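PDB 6SRN: TetR family transcriptional regulator from Streptomyces coelicolor, which probably represses transcription by binding regulatory DNA, and holds a furan-carboxylic acid signalling molecule in its ligand-binding domain to control antibiotic production. Local coordinates for residues Phe100-Thr105 / Ala161-Ala166; Leu150-Leu155 / Ala172-Leu177; Glu93-Gln98 / Glu107-Arg112; Ala38-Ala43 / Asp119-Gln124. All coordinates share one frame; numbering follows the deposited sequence.

Contact 1 (Phe100-Thr105 / Ala161-Ala166); sequences FTPLET and AGQLRA
The side-chain amide of Q163 lies against the first turn of helix 102-119 and uses both its ends there. Its NE2 donates to T101 OG1 over 2.9 Å in a nearly straight bond, with the hydroxyl oxygen close to the amide plane. Its OE1 accepts from L103 N at 3.0 Å, but that N-H comes from above the carbonyl plane rather than along a lone pair. The same OE1 rests on the ring of P102, 3.4 Å from P102 CD, while L103 CB packs on Q163 CD at 3.5 Å. Beyond the amide, L103 CD2 touches L164 CD1 at 4.1 Å.

An extended chain, with Q163 CG opposite its backbone N (chi1 -172°), carries the amide across to the helix. On the other side T101 is the N-cap and forms a capping box with E104: E104 N donates to T101 OG1 at 3.3 Å, and T101 N donates to E104 OE1 at 3.1 Å. The loop leaves helix 145-161 through a Schellman motif in which G162 takes a positive phi, and further on R165 makes a salt bridge to E206 of the second subunit.

Helix starts leave N-H groups without partners in a preceding turn; here the loop glutamine serves one of them at L103, while its NE2 adds a donor to the capping hydroxyl of T101.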
loop_
_atom_site.group_PDB
_atom_site.type_symbol
_atom_site.label_atom_id
_atom_site.label_comp_id
_atom_site.label_asym_id
_atom_site.label_seq_id
_atom_site.Cartn_x
_atom_site.Cartn_y
_atom_site.Cartn_z
ATOM N N PHE A 100 1.227 -11.914 -27.466
ATOM C CA PHE A 100 1.329 -12.516 -26.134
ATOM C C PHE A 100 -0.058 -13.039 -25.684
ATOM O O PHE A 100 -1.067 -12.443 -26.025
ATOM C CB PHE A 100 1.973 -11.560 -25.123
ATOM C CG PHE A 100 3.429 -11.329 -25.406
ATOM C CD1 PHE A 100 4.384 -12.222 -24.975
ATOM C CD2 PHE A 100 3.831 -10.232 -26.151
ATOM C CE1 PHE A 100 5.713 -11.995 -25.254
ATOM C CE2 PHE A 100 5.165 -10.003 -26.431
ATOM C CZ PHE A 100 6.104 -10.888 -25.970
ATOM N N THR A 101 -0.073 -14.155 -24.979
ATOM C CA THR A 101 -1.319 -14.727 -24.440
ATOM C C THR A 101 -1.947 -13.800 -23.403
ATOM O O THR A 101 -1.297 -12.886 -22.930
ATOM C CB THR A 101 -1.085 -16.093 -23.750
ATOM O OG1 THR A 101 -0.288 -15.945 -22.557
ATOM C CG2 THR A 101 -0.462 -17.119 -24.719
ATOM N N PRO A 102 -3.226 -14.010 -23.108
ATOM C CA PRO A 102 -3.878 -13.130 -22.132
ATOM C C PRO A 102 -3.123 -13.010 -20.806
ATOM O O PRO A 102 -2.885 -11.899 -20.298
ATOM C CB PRO A 102 -5.247 -13.800 -21.962
ATOM C CG PRO A 102 -5.538 -14.304 -23.374
ATOM C CD PRO A 102 -4.217 -14.892 -23.760
ATOM N N LEU A 103 -2.690 -14.118 -20.225
ATOM C CA LEU A 103 -2.031 -14.051 -18.934
ATOM C C LEU A 103 -0.614 -13.449 -19.058
ATOM O O LEU A 103 -0.190 -12.713 -18.180
ATOM C CB LEU A 103 -1.904 -15.440 -18.328
ATOM C CG LEU A 103 -2.679 -15.813 -17.089
ATOM C CD1 LEU A 103 -1.964 -17.015 -16.464
ATOM C CD2 LEU A 103 -2.888 -14.667 -16.152
ATOM N N GLU A 104 0.105 -13.749 -20.147
ATOM C CA GLU A 104 1.430 -13.130 -20.405
ATOM C C GLU A 104 1.305 -11.623 -20.607
ATOM O O GLU A 104 2.213 -10.892 -20.255
ATOM C CB GLU A 104 2.018 -13.702 -21.685
ATOM C CG GLU A 104 2.594 -15.076 -21.471
ATOM C CD GLU A 104 3.124 -15.619 -22.774
ATOM O OE1 GLU A 104 2.596 -15.195 -23.844
ATOM O OE2 GLU A 104 4.101 -16.374 -22.744
ATOM N N THR A 105 0.176 -11.166 -21.123
ATOM C CA THR A 105 -0.071 -9.730 -21.313
ATOM C C THR A 105 -0.156 -9.081 -19.936
ATOM O O THR A 105 0.462 -8.011 -19.710
ATOM C CB THR A 105 -1.348 -9.498 -22.128
ATOM O OG1 THR A 105 -1.162 -10.033 -23.461
ATOM C CG2 THR A 105 -1.755 -8.041 -22.202
ATOM N N ALA A 161 -10.321 -18.801 -22.375
ATOM C CA ALA A 161 -9.317 -19.556 -23.088
ATOM C C ALA A 161 -8.919 -20.851 -22.375
ATOM O O ALA A 161 -8.283 -21.692 -22.949
ATOM C CB ALA A 161 -8.082 -18.700 -23.291
ATOM N N GLY A 162 -9.237 -20.993 -21.098
ATOM C CA GLY A 162 -8.741 -22.133 -20.330
ATOM C C GLY A 162 -7.340 -21.954 -19.758
ATOM O O GLY A 162 -6.690 -22.914 -19.320
ATOM N N GLN A 163 -6.855 -20.712 -19.735
ATOM C CA GLN A 163 -5.520 -20.437 -19.235
ATOM C C GLN A 163 -5.502 -20.259 -17.719
ATOM O O GLN A 163 -4.477 -20.431 -17.036
ATOM C CB GLN A 163 -5.031 -19.167 -19.956
ATOM C CG GLN A 163 -3.592 -18.834 -19.707
ATOM C CD GLN A 163 -3.058 -17.754 -20.636
ATOM O OE1 GLN A 163 -3.749 -16.801 -21.034
ATOM N NE2 GLN A 163 -1.805 -17.909 -20.989
ATOM N N LEU A 164 -6.653 -19.872 -17.190
ATOM C CA LEU A 164 -6.776 -19.460 -15.796
ATOM C C LEU A 164 -7.291 -20.671 -15.017
ATOM O O LEU A 164 -8.193 -21.395 -15.483
ATOM C CB LEU A 164 -7.714 -18.262 -15.734
ATOM C CG LEU A 164 -7.630 -17.177 -14.693
ATOM C CD1 LEU A 164 -6.300 -16.450 -14.837
ATOM C CD2 LEU A 164 -8.788 -16.222 -14.868
ATOM N N ARG A 165 -6.697 -20.967 -13.868
ATOM C CA ARG A 165 -7.133 -22.074 -13.010
ATOM C C ARG A 165 -8.648 -22.042 -12.730
ATOM O O ARG A 165 -9.244 -20.976 -12.521
ATOM C CB ARG A 165 -6.332 -22.138 -11.682
ATOM C CG ARG A 165 -6.834 -23.115 -10.616
ATOM C CD ARG A 165 -5.858 -23.287 -9.449
ATOM N NE ARG A 165 -5.617 -22.016 -8.761
ATOM C CZ ARG A 165 -6.234 -21.577 -7.660
ATOM N NH1 ARG A 165 -7.185 -22.256 -7.030
ATOM N NH2 ARG A 165 -5.916 -20.399 -7.170
ATOM N N ALA A 166 -9.242 -23.235 -12.729
ATOM C CA ALA A 166 -10.671 -23.395 -12.535
ATOM C C ALA A 166 -11.098 -22.780 -11.233
ATOM O O ALA A 166 -10.472 -22.980 -10.175
ATOM C CB ALA A 166 -11.070 -24.865 -12.571
#

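Contact 2 (Leu150-Leu155 / Ala172-Leu177); sequences LLEVPL and AAARSL
L155 reaches from helix 145-161 onto helix 170-192, and its route can be followed atom by atom. CB leaves the backbone toward the partner helix, and chi1 of -74° sets CG beside the L155 backbone N. At CG the chain forks, and the CD1 branch makes the contact. This methyl lies on the backbone of the opposite helix, with L155 CD1 3.5 Å from A174 N. It also meets two small side chains, A174 CB at 3.7 Å and A173 CB at 4.1 Å, and then the methyl of a larger one, L177 CD1, at 4.2 Å. The CD2 branch turns to L103 of helix 102-119.

One turn before L155, the backbone of helix 145-161 receives A174 CB, 4.0 Å from E152 N, and L151 CB adds a looser touch to the same methyl. The short segments run at 135° to each other with their axes 8.5 Å apart at closest approach.

No hydrogen bond joins the two segments. Across this contact only packing joins them: alanines let a leucine methyl come down on the helix backbone, as expected of a buried, apolar core that continues, through L151, to within about 6 Å of the bound furan ligand.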
loop_
_atom_site.group_PDB
_atom_site.type_symbol
_atom_site.label_atom_id
_atom_site.label_comp_id
_atom_site.label_asym_id
_atom_site.label_seq_id
_atom_site.Cartn_x
_atom_site.Cartn_y
_atom_site.Cartn_z
ATOM N N LEU A 150 -8.453 -2.207 -16.337
ATOM C CA LEU A 150 -7.550 -2.526 -17.418
ATOM C C LEU A 150 -7.196 -4.004 -17.473
ATOM O O LEU A 150 -7.304 -4.640 -18.517
ATOM C CB LEU A 150 -6.301 -1.625 -17.349
ATOM C CG LEU A 150 -5.305 -1.741 -18.496
ATOM C CD1 LEU A 150 -5.924 -1.375 -19.833
ATOM C CD2 LEU A 150 -4.115 -0.849 -18.207
ATOM N N LEU A 151 -6.843 -4.595 -16.348
ATOM C CA LEU A 151 -6.372 -5.995 -16.301
ATOM C C LEU A 151 -7.506 -7.023 -16.358
ATOM O O LEU A 151 -7.342 -8.164 -16.750
ATOM C CB LEU A 151 -5.560 -6.245 -15.023
ATOM C CG LEU A 151 -4.249 -5.449 -14.899
ATOM C CD1 LEU A 151 -3.484 -5.903 -13.670
ATOM C CD2 LEU A 151 -3.395 -5.575 -16.146
ATOM N N GLU A 152 -8.684 -6.618 -15.927
ATOM C CA GLU A 152 -9.812 -7.545 -15.937
ATOM C C GLU A 152 -10.090 -8.137 -17.335
ATOM O O GLU A 152 -10.494 -9.288 -17.468
ATOM C CB GLU A 152 -11.033 -6.762 -15.437
ATOM C CG GLU A 152 -12.032 -7.537 -14.664
ATOM C CD GLU A 152 -13.102 -6.601 -14.086
ATOM O OE1 GLU A 152 -13.195 -5.382 -14.457
ATOM O OE2 GLU A 152 -13.814 -7.075 -13.220
ATOM N N VAL A 153 -9.920 -7.324 -18.377
ATOM C CA VAL A 153 -10.201 -7.722 -19.745
ATOM C C VAL A 153 -9.352 -8.916 -20.197
ATOM O O VAL A 153 -9.920 -9.982 -20.554
ATOM C CB VAL A 153 -10.071 -6.550 -20.722
ATOM C CG1 VAL A 153 -10.282 -7.009 -22.172
ATOM C CG2 VAL A 153 -11.088 -5.478 -20.378
ATOM N N PRO A 154 -8.001 -8.793 -20.187
ATOM C CA PRO A 154 -7.225 -10.008 -20.482
ATOM C C PRO A 154 -7.436 -11.159 -19.534
ATOM O O PRO A 154 -7.330 -12.299 -19.937
ATOM C CB PRO A 154 -5.763 -9.521 -20.462
ATOM C CG PRO A 154 -5.807 -8.264 -19.711
ATOM C CD PRO A 154 -7.128 -7.622 -20.018
ATOM N N LEU A 155 -7.749 -10.890 -18.269
ATOM C CA LEU A 155 -8.020 -11.955 -17.360
ATOM C C LEU A 155 -9.324 -12.690 -17.721
ATOM O O LEU A 155 -9.396 -13.908 -17.543
ATOM C CB LEU A 155 -8.083 -11.425 -15.930
ATOM C CG LEU A 155 -6.701 -11.079 -15.359
ATOM C CD1 LEU A 155 -6.885 -10.257 -14.080
ATOM C CD2 LEU A 155 -5.837 -12.293 -15.097
ATOM N N ALA A 172 -11.896 -10.842 -9.450
ATOM C CA ALA A 172 -11.183 -11.028 -8.205
ATOM C C ALA A 172 -9.686 -11.081 -8.406
ATOM O O ALA A 172 -8.948 -10.510 -7.621
ATOM C CB ALA A 172 -11.662 -12.266 -7.524
ATOM N N ALA A 173 -9.241 -11.747 -9.450
ATOM C CA ALA A 173 -7.830 -11.812 -9.798
ATOM C C ALA A 173 -7.276 -10.431 -10.128
ATOM O O ALA A 173 -6.158 -10.113 -9.721
ATOM C CB ALA A 173 -7.612 -12.773 -10.940
ATOM N N ALA A 174 -8.048 -9.609 -10.811
ATOM C CA ALA A 174 -7.609 -8.283 -11.177
ATOM C C ALA A 174 -7.454 -7.483 -9.878
ATOM O O ALA A 174 -6.467 -6.797 -9.693
ATOM C CB ALA A 174 -8.615 -7.609 -12.090
ATOM N N ARG A 175 -8.467 -7.492 -9.019
ATOM C CA ARG A 175 -8.328 -6.791 -7.747
ATOM C C ARG A 175 -7.130 -7.237 -6.935
ATOM O O ARG A 175 -6.397 -6.413 -6.373
ATOM C CB ARG A 175 -9.574 -6.950 -6.889
ATOM C CG ARG A 175 -10.795 -6.186 -7.370
ATOM C CD ARG A 175 -11.946 -6.347 -6.404
ATOM N NE ARG A 175 -12.484 -7.700 -6.259
ATOM C CZ ARG A 175 -13.523 -8.183 -6.948
ATOM N NH1 ARG A 175 -14.086 -7.478 -7.932
ATOM N NH2 ARG A 175 -13.934 -9.388 -6.685
ATOM N N SER A 176 -6.940 -8.540 -6.834
ATOM C CA SER A 176 -5.848 -9.117 -6.019
ATOM C C SER A 176 -4.491 -8.688 -6.576
ATOM O O SER A 176 -3.550 -8.367 -5.844
ATOM C CB SER A 176 -5.944 -10.622 -5.936
ATOM O OG SER A 176 -7.158 -11.036 -5.257
ATOM N N LEU A 177 -4.362 -8.782 -7.882
ATOM C CA LEU A 177 -3.106 -8.399 -8.539
ATOM C C LEU A 177 -2.770 -6.920 -8.328
ATOM O O LEU A 177 -1.645 -6.514 -7.991
ATOM C CB LEU A 177 -3.139 -8.689 -10.022
ATOM C CG LEU A 177 -2.858 -10.145 -10.390
ATOM C CD1 LEU A 177 -3.306 -10.354 -11.844
ATOM C CD2 LEU A 177 -1.420 -10.571 -10.160
#

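Contact 3 (Glu93-Gln98 / Glu107-Arg112); sequences EEIRIQ and EEMLHR
A helical hairpin, made by helix 88-96 and the first half of helix 102-119, is closed here by an isoleucine under an arginine and by a salt-bridge network of E94, E108 and R112. I95 points into the partner helix. Its CG1 sits over the centre of one face of the R112 guanidinium, 3.7 Å from R112 CZ, while its CD1 goes deeper, to E108 CG and to M109 SD, the latter also at 3.7 Å.

The edge of the guanidinium is given to polar partners. R112 NE donates to E108 OE2 at 3.0 Å in a nearly straight bond that uses the anti lone pair of the oxygen. R112 NH1 reaches E94 OE2 at 3.1 Å, a weak, bent bond within a salt bridge, with the carboxylate plane turned 56° from the guanidinium. A water accepts from R112 NH2 at 2.7 Å and donates to E94 OE2. E108 is in turn held through OE1 by H111 ND1, at 2.8 Å. Its chain bends at chi2 (57°), which brings the carboxylate back alongside its own helix, within range of both R112 and H111. These bonds would fix the rotation of the guanidinium over I95.

Deeper in the domain, M109 packs on W88 and M92 of helix 88-96 and on W147 and L150 of helix 145-161, and L110 on the same helix 102-119 lines the ligand pocket.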
loop_
_atom_site.group_PDB
_atom_site.type_symbol
_atom_site.label_atom_id
_atom_site.label_comp_id
_atom_site.label_asym_id
_atom_site.label_seq_id
_atom_site.Cartn_x
_atom_site.Cartn_y
_atom_site.Cartn_z
ATOM N N GLU A 93 -1.979 -2.409 -25.597
ATOM C CA GLU A 93 -2.178 -2.609 -27.024
ATOM C C GLU A 93 -0.881 -2.990 -27.714
ATOM O O GLU A 93 -0.879 -3.865 -28.559
ATOM C CB GLU A 93 -2.803 -1.354 -27.665
ATOM C CG GLU A 93 -3.161 -1.496 -29.148
ATOM C CD GLU A 93 -4.262 -2.523 -29.422
ATOM O OE1 GLU A 93 -4.850 -3.121 -28.478
ATOM O OE2 GLU A 93 -4.529 -2.768 -30.619
ATOM N N GLU A 94 0.219 -2.346 -27.347
ATOM C CA GLU A 94 1.525 -2.675 -27.944
ATOM C C GLU A 94 1.898 -4.160 -27.673
ATOM O O GLU A 94 2.442 -4.854 -28.527
ATOM C CB GLU A 94 2.566 -1.737 -27.343
ATOM C CG GLU A 94 3.992 -1.890 -27.843
ATOM C CD GLU A 94 4.938 -1.004 -27.061
ATOM O OE1 GLU A 94 4.577 0.165 -26.787
ATOM O OE2 GLU A 94 6.034 -1.473 -26.705
ATOM N N ILE A 95 1.587 -4.621 -26.463
ATOM C CA ILE A 95 1.876 -5.997 -26.076
ATOM C C ILE A 95 0.945 -6.997 -26.793
ATOM O O ILE A 95 1.340 -8.057 -27.305
ATOM C CB ILE A 95 1.758 -6.140 -24.538
ATOM C CG1 ILE A 95 2.873 -5.350 -23.847
ATOM C CG2 ILE A 95 1.844 -7.594 -24.140
ATOM C CD1 ILE A 95 2.588 -4.990 -22.422
ATOM N N ARG A 96 -0.314 -6.616 -26.877
ATOM C CA ARG A 96 -1.317 -7.456 -27.516
ATOM C C ARG A 96 -1.000 -7.759 -28.968
ATOM O O ARG A 96 -1.114 -8.909 -29.407
ATOM C CB ARG A 96 -2.694 -6.768 -27.448
ATOM C CG ARG A 96 -3.818 -7.627 -27.990
ATOM C CD ARG A 96 -5.123 -6.837 -28.142
ATOM N NE ARG A 96 -5.072 -5.888 -29.239
ATOM C CZ ARG A 96 -5.229 -6.228 -30.520
ATOM N NH1 ARG A 96 -5.474 -7.504 -30.857
ATOM N NH2 ARG A 96 -5.165 -5.296 -31.475
ATOM N N ILE A 97 -0.628 -6.739 -29.697
ATOM C CA ILE A 97 -0.402 -6.944 -31.117
ATOM C C ILE A 97 0.855 -7.792 -31.396
ATOM O O ILE A 97 1.090 -8.224 -32.522
ATOM C CB ILE A 97 -0.444 -5.638 -31.889
ATOM C CG1 ILE A 97 0.756 -4.744 -31.613
ATOM C CG2 ILE A 97 -1.725 -4.889 -31.584
ATOM C CD1 ILE A 97 1.023 -3.828 -32.774
ATOM N N GLN A 98 1.633 -8.075 -30.365
ATOM C CA GLN A 98 2.763 -8.997 -30.529
ATOM C C GLN A 98 2.400 -10.445 -30.269
ATOM O O GLN A 98 3.228 -11.351 -30.457
ATOM C CB GLN A 98 3.867 -8.520 -29.658
ATOM C CG GLN A 98 4.382 -7.217 -30.203
ATOM C CD GLN A 98 5.532 -6.739 -29.368
ATOM O OE1 GLN A 98 5.364 -5.956 -28.435
ATOM N NE2 GLN A 98 6.739 -7.183 -29.725
ATOM N N GLU A 107 1.129 -10.249 -17.117
ATOM C CA GLU A 107 2.461 -10.319 -16.570
ATOM C C GLU A 107 3.357 -9.197 -17.089
ATOM O O GLU A 107 4.063 -8.544 -16.293
ATOM C CB GLU A 107 3.130 -11.633 -16.908
ATOM C CG GLU A 107 2.670 -12.831 -16.157
ATOM C CD GLU A 107 3.586 -13.958 -16.589
ATOM O OE1 GLU A 107 4.798 -13.954 -16.162
ATOM O OE2 GLU A 107 3.135 -14.726 -17.439
ATOM N N GLU A 108 3.354 -8.982 -18.410
ATOM C CA GLU A 108 4.266 -8.012 -18.991
ATOM C C GLU A 108 3.836 -6.583 -18.619
ATOM O O GLU A 108 4.692 -5.695 -18.429
ATOM C CB GLU A 108 4.392 -8.180 -20.498
ATOM C CG GLU A 108 5.336 -7.198 -21.159
ATOM C CD GLU A 108 6.773 -7.159 -20.655
ATOM O OE1 GLU A 108 7.225 -8.093 -19.951
ATOM O OE2 GLU A 108 7.445 -6.159 -21.007
ATOM N N MET A 109 2.537 -6.330 -18.525
ATOM C CA MET A 109 2.096 -5.010 -18.050
ATOM C C MET A 109 2.641 -4.690 -16.673
ATOM O O MET A 109 3.109 -3.576 -16.406
ATOM C CB MET A 109 0.573 -4.946 -18.041
ATOM C CG MET A 109 0.008 -4.859 -19.445
ATOM S SD MET A 109 0.255 -3.267 -20.190
ATOM C CE MET A 109 -0.900 -2.277 -19.243
ATOM N N LEU A 110 2.580 -5.666 -15.769
ATOM C CA LEU A 110 3.035 -5.432 -14.394
ATOM C C LEU A 110 4.585 -5.346 -14.337
ATOM O O LEU A 110 5.147 -4.567 -13.569
ATOM C CB LEU A 110 2.453 -6.470 -13.408
ATOM C CG LEU A 110 0.924 -6.357 -13.289
ATOM C CD1 LEU A 110 0.418 -7.578 -12.520
ATOM C CD2 LEU A 110 0.499 -5.074 -12.574
ATOM N N HIS A 111 5.267 -6.108 -15.164
ATOM C CA HIS A 111 6.723 -5.943 -15.336
ATOM C C HIS A 111 7.043 -4.517 -15.740
ATOM O O HIS A 111 7.900 -3.857 -15.135
ATOM C CB HIS A 111 7.150 -6.926 -16.436
ATOM C CG HIS A 111 8.601 -6.926 -16.768
ATOM N ND1 HIS A 111 9.062 -7.462 -17.958
ATOM C CD2 HIS A 111 9.674 -6.377 -16.165
ATOM C CE1 HIS A 111 10.390 -7.330 -18.005
ATOM N NE2 HIS A 111 10.788 -6.691 -16.915
ATOM N N ARG A 112 6.356 -4.014 -16.758
ATOM C CA ARG A 112 6.594 -2.675 -17.213
ATOM C C ARG A 112 6.231 -1.624 -16.139
ATOM O O ARG A 112 6.928 -0.625 -15.980
ATOM C CB ARG A 112 5.807 -2.437 -18.516
ATOM C CG ARG A 112 6.440 -3.102 -19.708
ATOM C CD ARG A 112 5.747 -2.771 -21.007
ATOM N NE ARG A 112 6.245 -3.668 -22.049
ATOM C CZ ARG A 112 6.058 -3.508 -23.348
ATOM N NH1 ARG A 112 5.369 -2.475 -23.810
ATOM N NH2 ARG A 112 6.576 -4.412 -24.190
HETATM O O HOH W 1 6.792 -4.445 -26.833
#

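Contact 4 (Ala38-Ala43 / Asp119-Gln124); sequences ASEIFA and DDPVMQ
E40 and P121 lie side by side and point the same way, with E40 CG 4.0 Å from P121 CB, so an aliphatic stem runs along the proline ring. One step away S39 faces the first turn of helix 121-131. Its CB touches P121 O at 3.5 Å, and its OG comes to 3.4 Å from V122 CG2. V122 itself points away from helix 31-49, yet with CG1 opposite its backbone N (chi1 176°), the CG2 methyl is left on the near side against the serine. One turn on, A43 CB meets Q124 CB at 3.9 Å. Serine, alanine and proline are small or compact, and the backbones come close: S39 CA and V122 CA are 5.0 Å apart.

No hydrogen bond crosses between the segments; S39 OG bonds L35 O, E40 OE1 makes a salt bridge to R58, and Q124 NE2 donates to F117 O. D120 caps helix 121-131 by accepting from V122 N through OD1 at 2.9 Å, and its OD2 pairs with R87.

The contact joins the predicted DNA-binding region to the ligand-binding region. Helix 31-49 packs through A38 on V55 of helix 52-59, within the predicted helix-turn-helix, while V122 reaches H84, a residue of the ligand pocket, on helix 73-86.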
loop_
_atom_site.group_PDB
_atom_site.type_symbol
_atom_site.label_atom_id
_atom_site.label_comp_id
_atom_site.label_asym_id
_atom_site.label_seq_id
_atom_site.Cartn_x
_atom_site.Cartn_y
_atom_site.Cartn_z
ATOM N N ALA A 38 7.092 19.079 -13.157
ATOM C CA ALA A 38 6.215 18.994 -12.020
ATOM C C ALA A 38 6.356 17.635 -11.331
ATOM O O ALA A 38 6.352 17.547 -10.114
ATOM C CB ALA A 38 4.787 19.213 -12.440
ATOM N N SER A 39 6.472 16.609 -12.129
ATOM C CA SER A 39 6.584 15.243 -11.591
ATOM C C SER A 39 7.839 15.099 -10.782
ATOM O O SER A 39 7.846 14.468 -9.733
ATOM C CB SER A 39 6.539 14.229 -12.710
ATOM O OG SER A 39 5.224 14.193 -13.276
ATOM N N GLU A 40 8.944 15.602 -11.313
ATOM C CA GLU A 40 10.201 15.528 -10.600
ATOM C C GLU A 40 10.050 16.177 -9.237
ATOM O O GLU A 40 10.509 15.621 -8.240
ATOM C CB GLU A 40 11.322 16.202 -11.411
ATOM C CG GLU A 40 11.710 15.412 -12.666
ATOM C CD GLU A 40 12.523 16.199 -13.692
ATOM O OE1 GLU A 40 12.924 17.335 -13.391
ATOM O OE2 GLU A 40 12.782 15.662 -14.804
ATOM N N ILE A 41 9.444 17.350 -9.186
ATOM C CA ILE A 41 9.310 18.082 -7.918
ATOM C C ILE A 41 8.320 17.418 -6.943
ATOM O O ILE A 41 8.575 17.313 -5.744
ATOM C CB ILE A 41 9.000 19.574 -8.200
ATOM C CG1 ILE A 41 10.243 20.185 -8.830
ATOM C CG2 ILE A 41 8.583 20.311 -6.923
ATOM C CD1 ILE A 41 10.041 21.509 -9.457
ATOM N N PHE A 42 7.196 16.976 -7.468
ATOM C CA PHE A 42 6.238 16.286 -6.604
ATOM C C PHE A 42 6.843 14.994 -6.061
ATOM O O PHE A 42 6.606 14.629 -4.914
ATOM C CB PHE A 42 4.951 15.928 -7.333
ATOM C CG PHE A 42 4.002 17.081 -7.605
ATOM C CD1 PHE A 42 3.637 17.991 -6.633
ATOM C CD2 PHE A 42 3.381 17.155 -8.853
ATOM C CE1 PHE A 42 2.704 18.986 -6.928
ATOM C CE2 PHE A 42 2.432 18.126 -9.155
ATOM C CZ PHE A 42 2.134 19.044 -8.192
ATOM N N ALA A 43 7.560 14.260 -6.905
ATOM C CA ALA A 43 8.160 12.987 -6.437
ATOM C C ALA A 43 9.171 13.193 -5.309
ATOM O O ALA A 43 9.232 12.406 -4.361
ATOM C CB ALA A 43 8.781 12.245 -7.605
ATOM N N ASP A 119 11.868 3.976 -12.320
ATOM C CA ASP A 119 12.626 4.918 -13.147
ATOM C C ASP A 119 11.973 6.254 -13.470
ATOM O O ASP A 119 12.693 7.209 -13.765
ATOM C CB ASP A 119 13.001 4.243 -14.479
ATOM C CG ASP A 119 14.013 3.101 -14.327
ATOM O OD1 ASP A 119 14.619 2.912 -13.232
ATOM O OD2 ASP A 119 14.174 2.449 -15.388
ATOM N N ASP A 120 10.645 6.302 -13.527
ATOM C CA ASP A 120 9.960 7.378 -14.244
ATOM C C ASP A 120 9.343 8.366 -13.253
ATOM O O ASP A 120 8.486 8.001 -12.473
ATOM C CB ASP A 120 8.869 6.800 -15.161
ATOM C CG ASP A 120 8.280 7.826 -16.065
ATOM O OD1 ASP A 120 8.175 9.007 -15.666
ATOM O OD2 ASP A 120 7.858 7.436 -17.199
ATOM N N PRO A 121 9.792 9.634 -13.274
ATOM C CA PRO A 121 9.235 10.577 -12.354
ATOM C C PRO A 121 7.718 10.714 -12.385
ATOM O O PRO A 121 7.114 11.024 -11.337
ATOM C CB PRO A 121 9.880 11.887 -12.758
ATOM C CG PRO A 121 11.197 11.511 -13.353
ATOM C CD PRO A 121 10.893 10.234 -14.074
ATOM N N VAL A 122 7.096 10.599 -13.551
ATOM C CA VAL A 122 5.627 10.749 -13.593
ATOM C C VAL A 122 4.948 9.648 -12.755
ATOM O O VAL A 122 3.946 9.898 -12.074
ATOM C CB VAL A 122 5.101 10.782 -15.037
ATOM C CG1 VAL A 122 3.574 10.830 -15.063
ATOM C CG2 VAL A 122 5.696 11.971 -15.759
ATOM N N MET A 123 5.478 8.422 -12.841
ATOM C CA MET A 123 4.929 7.338 -12.033
ATOM C C MET A 123 5.216 7.548 -10.562
ATOM O O MET A 123 4.326 7.299 -9.731
ATOM C CB MET A 123 5.498 6.010 -12.510
ATOM C CG MET A 123 5.146 5.640 -13.945
ATOM S SD MET A 123 3.381 5.222 -14.125
ATOM C CE MET A 123 3.406 3.707 -13.319
ATOM N N GLN A 124 6.418 7.970 -10.237
ATOM C CA GLN A 124 6.757 8.159 -8.851
ATOM C C GLN A 124 5.886 9.274 -8.241
ATOM O O GLN A 124 5.422 9.193 -7.115
ATOM C CB GLN A 124 8.225 8.504 -8.717
ATOM C CG GLN A 124 9.128 7.370 -9.227
ATOM C CD GLN A 124 10.554 7.758 -9.462
ATOM O OE1 GLN A 124 10.938 8.912 -9.360
ATOM N NE2 GLN A 124 11.365 6.770 -9.761
#

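Contacts 1, 2 and 3 touch one another, whereas contact 4 lies on the other side of the chain's centre from contacts 1 and 2, its centre about 33 Å from that of contact 1. Contact 2 is the buried member, held by apolar contacts without a hydrogen bond. Contacts 1 and 3 are partly buried, share helix 102-119 and add polar bonds: a neutral amide at the helix start in contact 1, charged groups and water in contact 3. P102 of contact 1 packs on P154 of contact 2, L177 of contact 2 on L110 of contact 3, and F100 on I95 links contacts 1 and 3. Contact 4, also partly buried, instead joins two family regions by close packing of small side chains, with no bond across.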